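Local coordinates for uncharacterized protein (Leptospira interrogans serogroup Icterohaemorrhagiae serovar copenhageni, PDB 6ULO) that is of unknown function but carries a Rossmann-like domain, consistent with a nucleotide-binding ancestry, and is probably tied to the membrane by a transmembrane helix, at residues Thr30-Leu35 with Leu192-Asn197; Ile202-Ile207 with Lys237-Asn242. All blocks are in the same frame, centred on the assembly; numbering follows the deposited sequence.

Interaction 1. Residues Thr30-Leu35 with Leu192-Asn197; sequences TPQETL and LPIRGN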
ATOM      1  N   THR A  30       9.364  -6.461  13.587  1.00 12.47           N
ATOM      2  CA  THR A  30       9.217  -7.589  12.674  1.00 12.54           C
ATOM      3  C   THR A  30      10.444  -7.699  11.756  1.00 13.40           C
ATOM      4  O   THR A  30      11.047  -6.697  11.380  1.00 13.56           O
ATOM      5  CB  THR A  30       7.906  -7.420  11.878  1.00 12.77           C
ATOM      6  OG1 THR A  30       7.446  -8.686  11.396  1.00 13.19           O
ATOM      7  CG2 THR A  30       8.010  -6.385  10.716  1.00 13.18           C
ATOM      8  N   PRO A  31      10.865  -8.913  11.406  1.00 13.50           N
ATOM      9  CA  PRO A  31      12.118  -9.048  10.647  1.00 14.32           C
ATOM     10  C   PRO A  31      12.044  -8.386   9.277  1.00 13.39           C
ATOM     11  O   PRO A  31      11.026  -8.447   8.590  1.00 14.36           O
ATOM     12  CB  PRO A  31      12.316 -10.568  10.532  1.00 16.27           C
ATOM     13  CG  PRO A  31      11.340 -11.206  11.464  1.00 17.91           C
ATOM     14  CD  PRO A  31      10.316 -10.206  11.873  1.00 14.76           C
ATOM     15  N   GLN A  32      13.158  -7.795   8.863  1.00 12.83           N
ATOM     16  CA  GLN A  32      13.260  -7.125   7.571  1.00 13.52           C
ATOM     17  C   GLN A  32      14.402  -7.703   6.745  1.00 13.16           C
ATOM     18  O   GLN A  32      15.256  -8.449   7.236  1.00 15.13           O
ATOM     19  CB  GLN A  32      13.427  -5.612   7.770  1.00 13.28           C
ATOM     20  CG  GLN A  32      12.247  -4.939   8.474  1.00 13.18           C
ATOM     21  CD  GLN A  32      12.415  -3.437   8.549  1.00 14.27           C
ATOM     22  OE1 GLN A  32      12.554  -2.760   7.540  1.00 13.99           O
ATOM     23  NE2 GLN A  32      12.450  -2.916   9.764  1.00 15.81           N
ATOM     24  N   GLU A  33      14.440  -7.329   5.475  1.00 12.60           N
ATOM     25  CA  GLU A  33      15.455  -7.758   4.536  1.00 12.66           C
ATOM     26  C   GLU A  33      16.399  -6.615   4.194  1.00 12.59           C
ATOM     27  O   GLU A  33      16.053  -5.427   4.282  1.00 14.89           O
ATOM     28  CB  GLU A  33      14.813  -8.297   3.256  1.00 11.73           C
ATOM     29  CG  GLU A  33      14.083  -9.602   3.527  1.00 12.57           C
ATOM     30  CD  GLU A  33      13.026  -9.954   2.501  1.00 12.36           C
ATOM     31  OE1 GLU A  33      12.921  -9.315   1.403  1.00 12.84           O
ATOM     32  OE2 GLU A  33      12.278 -10.899   2.789  1.00 12.34           O
ATOM     33  N   THR A  34      17.604  -6.975   3.791  1.00 12.92           N
ATOM     34  CA  THR A  34      18.585  -5.982   3.384  1.00 12.73           C
ATOM     35  C   THR A  34      18.281  -5.548   1.966  1.00 13.85           C
ATOM     36  O   THR A  34      18.125  -6.382   1.078  1.00 15.13           O
ATOM     37  CB  THR A  34      19.981  -6.608   3.426  1.00 14.21           C
ATOM     38  OG1 THR A  34      20.260  -7.085   4.748  1.00 16.31           O
ATOM     39  CG2 THR A  34      21.042  -5.601   2.995  1.00 14.97           C
ATOM     40  N   LEU A  35      18.216  -4.249   1.756  1.00 13.47           N
ATOM     41  CA  LEU A  35      17.967  -3.668   0.448  1.00 15.08           C
ATOM     42  C   LEU A  35      19.276  -3.071  -0.008  1.00 18.13           C
ATOM     43  O   LEU A  35      20.107  -2.681   0.813  1.00 20.59           O
ATOM     44  CB  LEU A  35      16.898  -2.574   0.499  1.00 17.48           C
ATOM     45  CG  LEU A  35      15.553  -3.026   1.034  1.00 18.01           C
ATOM     46  CD1 LEU A  35      14.552  -1.930   0.771  1.00 17.64           C
ATOM     47  CD2 LEU A  35      15.101  -4.298   0.390  1.00 19.17           C
ATOM     48  N   LEU A 192       4.055   1.662   9.352  1.00 10.61           N
ATOM     49  CA  LEU A 192       5.383   1.078   9.526  1.00 10.88           C
ATOM     50  C   LEU A 192       5.979   0.774   8.165  1.00 10.00           C
ATOM     51  O   LEU A 192       5.625  -0.244   7.534  1.00 11.03           O
ATOM     52  CB  LEU A 192       5.335  -0.188  10.380  1.00 12.38           C
ATOM     53  CG  LEU A 192       4.740   0.048  11.774  1.00 15.03           C
ATOM     54  CD1 LEU A 192       3.357  -0.565  11.832  1.00 17.36           C
ATOM     55  CD2 LEU A 192       5.604  -0.565  12.847  1.00 16.92           C
ATOM     56  N   PRO A 193       6.920   1.587   7.694  1.00 10.93           N
ATOM     57  CA  PRO A 193       7.628   1.253   6.455  1.00 10.76           C
ATOM     58  C   PRO A 193       8.694   0.220   6.731  1.00 10.68           C
ATOM     59  O   PRO A 193       9.529   0.409   7.616  1.00 12.91           O
ATOM     60  CB  PRO A 193       8.267   2.576   6.036  1.00 13.09           C
ATOM     61  CG  PRO A 193       7.907   3.584   7.060  1.00 16.77           C
ATOM     62  CD  PRO A 193       7.348   2.886   8.251  1.00 13.06           C
ATOM     63  N   ILE A 194       8.665  -0.872   5.996  1.00 10.31           N
ATOM     64  CA  ILE A 194       9.582  -1.982   6.238  1.00 10.85           C
ATOM     65  C   ILE A 194      10.152  -2.473   4.916  1.00 10.27           C
ATOM     66  O   ILE A 194       9.519  -2.358   3.851  1.00 11.19           O
ATOM     67  CB  ILE A 194       8.923  -3.126   7.027  1.00 11.88           C
ATOM     68  CG1 ILE A 194       7.662  -3.673   6.333  1.00 13.23           C
ATOM     69  CG2 ILE A 194       8.654  -2.716   8.471  1.00 13.61           C
ATOM     70  CD1 ILE A 194       7.126  -4.997   6.973  1.00 14.40           C
ATOM     71  N   ARG A 195      11.358  -3.014   4.993  1.00 10.61           N
ATOM     72  CA  ARG A 195      12.083  -3.478   3.818  1.00 10.75           C
ATOM     73  C   ARG A 195      11.737  -4.935   3.530  1.00 10.44           C
ATOM     74  O   ARG A 195      12.008  -5.815   4.355  1.00 11.27           O
ATOM     75  CB  ARG A 195      13.584  -3.402   4.094  1.00 12.18           C
ATOM     76  CG  ARG A 195      14.097  -1.994   4.379  1.00 13.45           C
ATOM     77  CD  ARG A 195      15.618  -2.026   4.653  1.00 15.76           C
ATOM     78  NE  ARG A 195      15.934  -2.879   5.797  1.00 18.19           N
ATOM     79  CZ  ARG A 195      15.907  -2.452   7.058  1.00 19.56           C
ATOM     80  NH1 ARG A 195      15.593  -1.179   7.312  1.00 19.61           N
ATOM     81  NH2 ARG A 195      16.190  -3.286   8.070  1.00 21.10           N
ATOM     82  N   GLY A 196      11.180  -5.208   2.362  1.00 10.84           N
ATOM     83  CA  GLY A 196      10.865  -6.585   2.044  1.00 11.05           C
ATOM     84  C   GLY A 196      10.490  -6.784   0.592  1.00 11.30           C
ATOM     85  O   GLY A 196       9.771  -5.956   0.005  1.00 12.06           O
ATOM     86  N   ASN A 197      10.949  -7.899   0.032  1.00 11.56           N
ATOM     87  CA  ASN A 197      10.602  -8.305  -1.324  1.00 11.69           C
ATOM     88  C   ASN A 197       9.408  -9.243  -1.241  1.00 11.69           C
ATOM     89  O   ASN A 197       9.413 -10.169  -0.424  1.00 11.15           O
ATOM     90  CB  ASN A 197      11.824  -9.050  -1.893  1.00 14.01           C
ATOM     91  CG  ASN A 197      11.735  -9.349  -3.393  1.00 17.38           C
ATOM     92  OD1 ASN A 197      10.687  -9.337  -4.003  1.00 16.74           O
ATOM     93  ND2 ASN A 197      12.869  -9.708  -3.955  1.00 21.90           N
TER
HETATM   94  O   HOH W   1      12.397   0.160   7.498  1.00 28.65           O
HETATM   95  O   HOH W   2      17.106  -5.892   8.107  1.00 36.12           O
HETATM   96  O   HOH W   3       9.650 -11.353   2.126  1.00 11.33           O
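The guanidinium of R195 has the side-chain amide of Q32 stacked on one face. OE1 of Q32 sits 3.3 Å above the plane, over the centre of the R195 guanidinium, and the two flat groups are turned only 22° against each other. At the guanidinium edge, NE of R195 donates to the backbone O of E33 at 3.0 Å, close to the guanidinium plane. A water lies at the same edge and accepts from NH2 of R195. The bend of the R195 chain at chi3 (-59°) folds the guanidinium back over the Q32 amide. OE1 of Q32 also accepts the backbone N-H of R195 at 2.8 Å, in a nearly straight bond tilted out of the amide plane. A second water links OE1 of Q32 to the backbone O of P193.

The strand 191-195 is an outermost strand of the Rossmann-like mixed sheet and pairs with strand 86-91. The loop 30-35 crosses its C-terminal end. The backbone N of E33 donates to O of R195 at 3.1 Å. That carbonyl also accepts from OG1 of T203.

The E33 carboxylate turns to the loop after the strand. Its OE1 takes the N-H of N197 at 2.8 Å on the syn side, 34° out of the carboxylate plane. Its OE2 accepts from the backbone N of I202 and T203. A third water joins OE2 of E33 to O of N197.

L35 packs along the methylenes of R195, with its CD1 3.6 Å from CG of R195. The methyl contact between CG2 of T30 and CD1 of I194 is wider, at 4.1 Å.

Interaction 2. Residues Ile202-Ile207 with Lys237-Asn242; sequences ITLTGI and KNSILN
S239 fits between L204 and T205, and its CA lies 4.4 Å from the CA of T205. The van der Waals contacts centre on this small residue. CB of S239 meets OG1 of T205 at 3.3 Å. The S239 side chain is modelled in two conformers. In the one described here, OG of S239 lies 3.3 Å from CD2 of L204. In this conformer OG sits between the backbone N and the carbonyl carbon (chi1 62°), where it can bond to O of F236. The hydroxyl facing the L204 methyl is then satisfied within its own helix.

The apolar part is small. The CG of L204 is anti to the backbone N (chi1 -172°), which carries CD2 across to CD1 of I240 at 4.0 Å. The two side chains meet at a slant. Beyond them, L204 touches M90 of the sheet, and I240 packs on F286 and L290 of helix 283-291.

The polar part lies toward N242. A water between the two backbones is 2.8 Å from O of L204 and from O of S239, and accepts from ND2 of N242. ND2 of N242 also stands 3.1 Å from O of T205, and it donates to OD1 of N209. OD1 of N242 accepts from NZ of K212. These partners on helix 203-214 fix the rotation of the N242 amide.

The axes of helices 203-207 and 237-241 run nearly parallel, 17° apart, and approach to 8.2 Å. Helix 203-214 links strand 191-195 to strand 218-222, and helix 234-241 links 218-222 to 249-255. Such side-by-side helices against the parallel part of the sheet are typical of successive beta-alpha-beta crossovers in a Rossmann-like fold.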
ATOM      1  N   ILE A 202      12.192 -13.554   4.226  1.00 13.63           N
ATOM      2  CA  ILE A 202      12.183 -13.093   5.614  0.60 13.46           C
ATOM      3  C   ILE A 202      10.963 -12.226   5.918  1.00 11.95           C
ATOM      4  O   ILE A 202      10.216 -12.498   6.859  1.00 12.30           O
ATOM      5  CB  ILE A 202      13.472 -12.321   5.956  0.60 14.46           C
ATOM      6  CG1 ILE A 202      14.695 -13.246   6.050  0.60 15.56           C
ATOM      7  CG2 ILE A 202      13.332 -11.585   7.286  0.60 14.20           C
ATOM      8  CD1 ILE A 202      16.012 -12.482   6.043  0.60 17.32           C
ATOM      9  N   THR A 203      10.780 -11.119   5.181  1.00 11.29           N
ATOM     10  CA  THR A 203       9.870 -10.076   5.669  1.00 10.24           C
ATOM     11  C   THR A 203       8.405 -10.484   5.609  1.00 10.66           C
ATOM     12  O   THR A 203       7.657 -10.309   6.572  1.00 11.02           O
ATOM     13  CB  THR A 203      10.064  -8.788   4.897  1.00 10.66           C
ATOM     14  OG1 THR A 203      11.452  -8.451   4.959  1.00 11.23           O
ATOM     15  CG2 THR A 203       9.228  -7.672   5.529  1.00 12.12           C
ATOM     16  N   LEU A 204       7.943 -10.976   4.471  1.00 10.92           N
ATOM     17  CA  LEU A 204       6.506 -11.221   4.336  1.00 11.30           C
ATOM     18  C   LEU A 204       6.066 -12.402   5.202  1.00 11.26           C
ATOM     19  O   LEU A 204       5.005 -12.344   5.852  1.00 11.62           O
ATOM     20  CB  LEU A 204       6.144 -11.359   2.857  1.00 11.38           C
ATOM     21  CG  LEU A 204       4.653 -11.422   2.501  1.00 12.32           C
ATOM     22  CD1 LEU A 204       3.874 -10.224   3.079  1.00 13.38           C
ATOM     23  CD2 LEU A 204       4.534 -11.467   0.987  1.00 13.13           C
ATOM     24  N   THR A 205       6.904 -13.446   5.280  1.00 11.44           N
ATOM     25  CA  THR A 205       6.646 -14.512   6.240  1.00 12.16           C
ATOM     26  C   THR A 205       6.666 -13.968   7.654  1.00 12.00           C
ATOM     27  O   THR A 205       5.818 -14.328   8.487  1.00 12.53           O
ATOM     28  CB  THR A 205       7.664 -15.637   6.066  1.00 13.45           C
ATOM     29  OG1 THR A 205       7.270 -16.408   4.930  1.00 14.64           O
ATOM     30  CG2 THR A 205       7.685 -16.580   7.293  1.00 14.14           C
ATOM     31  N   GLY A 206       7.605 -13.047   7.927  1.00 11.60           N
ATOM     32  CA  GLY A 206       7.717 -12.461   9.254  1.00 13.02           C
ATOM     33  C   GLY A 206       6.481 -11.679   9.647  1.00 11.88           C
ATOM     34  O   GLY A 206       6.105 -11.668  10.820  1.00 12.45           O
ATOM     35  N   ILE A 207       5.835 -10.999   8.684  1.00 12.26           N
ATOM     36  CA  ILE A 207       4.608 -10.278   9.014  1.00 12.17           C
ATOM     37  C   ILE A 207       3.563 -11.253   9.523  1.00 11.63           C
ATOM     38  O   ILE A 207       2.894 -11.007  10.536  1.00 12.46           O
ATOM     39  CB  ILE A 207       4.079  -9.495   7.802  1.00 11.89           C
ATOM     40  CG1 ILE A 207       4.979  -8.298   7.508  1.00 13.46           C
ATOM     41  CG2 ILE A 207       2.653  -9.050   8.035  1.00 12.99           C
ATOM     42  CD1 ILE A 207       4.609  -7.625   6.166  1.00 14.29           C
ATOM     43  N   LYS A 237       4.374 -18.215  -2.182  1.00 13.45           N
ATOM     44  CA  LYS A 237       3.274 -19.070  -1.784  1.00 13.34           C
ATOM     45  C   LYS A 237       3.293 -19.298  -0.275  1.00 13.25           C
ATOM     46  O   LYS A 237       2.264 -19.174   0.397  1.00 13.95           O
ATOM     47  CB  LYS A 237       3.380 -20.407  -2.512  1.00 14.63           C
ATOM     48  CG  LYS A 237       3.190 -20.325  -4.019  1.00 15.54           C
ATOM     49  CD  LYS A 237       3.476 -21.686  -4.676  1.00 16.84           C
ATOM     50  CE  LYS A 237       3.136 -21.647  -6.131  1.00 17.93           C
ATOM     51  NZ  LYS A 237       3.369 -22.974  -6.741  1.00 19.26           N
ATOM     52  N   ASN A 238       4.461 -19.642   0.275  1.00 13.93           N
ATOM     53  CA  ASN A 238       4.551 -19.893   1.709  1.00 14.53           C
ATOM     54  C   ASN A 238       4.190 -18.660   2.518  1.00 13.12           C
ATOM     55  O   ASN A 238       3.484 -18.761   3.531  1.00 13.40           O
ATOM     56  CB  ASN A 238       5.968 -20.324   2.084  1.00 16.84           C
ATOM     57  CG  ASN A 238       6.292 -21.700   1.633  1.00 19.52           C
ATOM     58  OD1 ASN A 238       5.427 -22.469   1.202  1.00 21.75           O
ATOM     59  ND2 ASN A 238       7.561 -22.030   1.716  1.00 20.22           N
ATOM     60  N   SER A 239       4.670 -17.485   2.101  1.00 13.03           N
ATOM     61  CA  SER A 239       4.394 -16.311   2.922  0.59 13.02           C
ATOM     62  C   SER A 239       2.913 -15.934   2.877  1.00 12.70           C
ATOM     63  O   SER A 239       2.353 -15.565   3.911  1.00 13.48           O
ATOM     64  CB  SER A 239       5.311 -15.133   2.577  0.59 13.81           C
ATOM     65  OG  SER A 239       5.113 -14.741   1.244  0.59 14.28           O
ATOM     66  N   ILE A 240       2.247 -16.048   1.717  1.00 12.89           N
ATOM     67  CA  ILE A 240       0.823 -15.729   1.675  1.00 12.16           C
ATOM     68  C   ILE A 240       0.011 -16.756   2.461  1.00 12.25           C
ATOM     69  O   ILE A 240      -0.919 -16.395   3.192  1.00 14.00           O
ATOM     70  CB  ILE A 240       0.321 -15.539   0.235  1.00 12.36           C
ATOM     71  CG1 ILE A 240       1.128 -14.431  -0.463  1.00 12.91           C
ATOM     72  CG2 ILE A 240      -1.185 -15.246   0.237  1.00 14.29           C
ATOM     73  CD1 ILE A 240       0.979 -13.083   0.131  1.00 13.58           C
ATOM     74  N   LEU A 241       0.357 -18.047   2.346  1.00 13.05           N
ATOM     75  CA  LEU A 241      -0.337 -19.061   3.133  1.00 14.29           C
ATOM     76  C   LEU A 241      -0.171 -18.835   4.620  1.00 14.03           C
ATOM     77  O   LEU A 241      -1.045 -19.211   5.404  1.00 15.21           O
ATOM     78  CB  LEU A 241       0.150 -20.462   2.748  1.00 16.46           C
ATOM     79  CG  LEU A 241      -0.749 -21.078   1.665  1.00 18.76           C
ATOM     80  CD1 LEU A 241      -0.816 -20.289   0.366  1.00 20.74           C
ATOM     81  CD2 LEU A 241      -0.334 -22.520   1.426  1.00 20.78           C
ATOM     82  N   ASN A 242       0.962 -18.254   5.028  1.00 12.93           N
ATOM     83  CA  ASN A 242       1.249 -18.034   6.436  1.00 13.31           C
ATOM     84  C   ASN A 242       0.527 -16.826   7.020  1.00 13.32           C
ATOM     85  O   ASN A 242       0.529 -16.641   8.239  1.00 14.30           O
ATOM     86  CB  ASN A 242       2.768 -17.884   6.625  1.00 13.76           C
ATOM     87  CG  ASN A 242       3.168 -17.868   8.062  1.00 13.88           C
ATOM     88  OD1 ASN A 242       2.854 -18.805   8.829  1.00 14.88           O
ATOM     89  ND2 ASN A 242       3.875 -16.807   8.455  1.00 13.66           N
TER
HETATM   90  O   HOH W   4       3.302 -14.556   6.332  1.00 13.04           O

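Overall arrangement
The centres of the two interactions are about 12 Å apart, on the same side of the chain's centre. They come in series along the chain: interaction 1 closes with 192-197, and interaction 2 opens with 202-207. Strand 191-195 and helix 203-214 follow each other, so a short loop carries the chain from one contact to the next. The start of helix 203-214 is shared by both contacts, and T30 packs near G206. The loop 30-35 thus meets both the edge strand and the helix. Interaction 2 extends the helical layer to helix 234-241. Interaction 1 ties the N-terminal loop to the edge of the Rossmann-like core, while interaction 2 joins two helices within it.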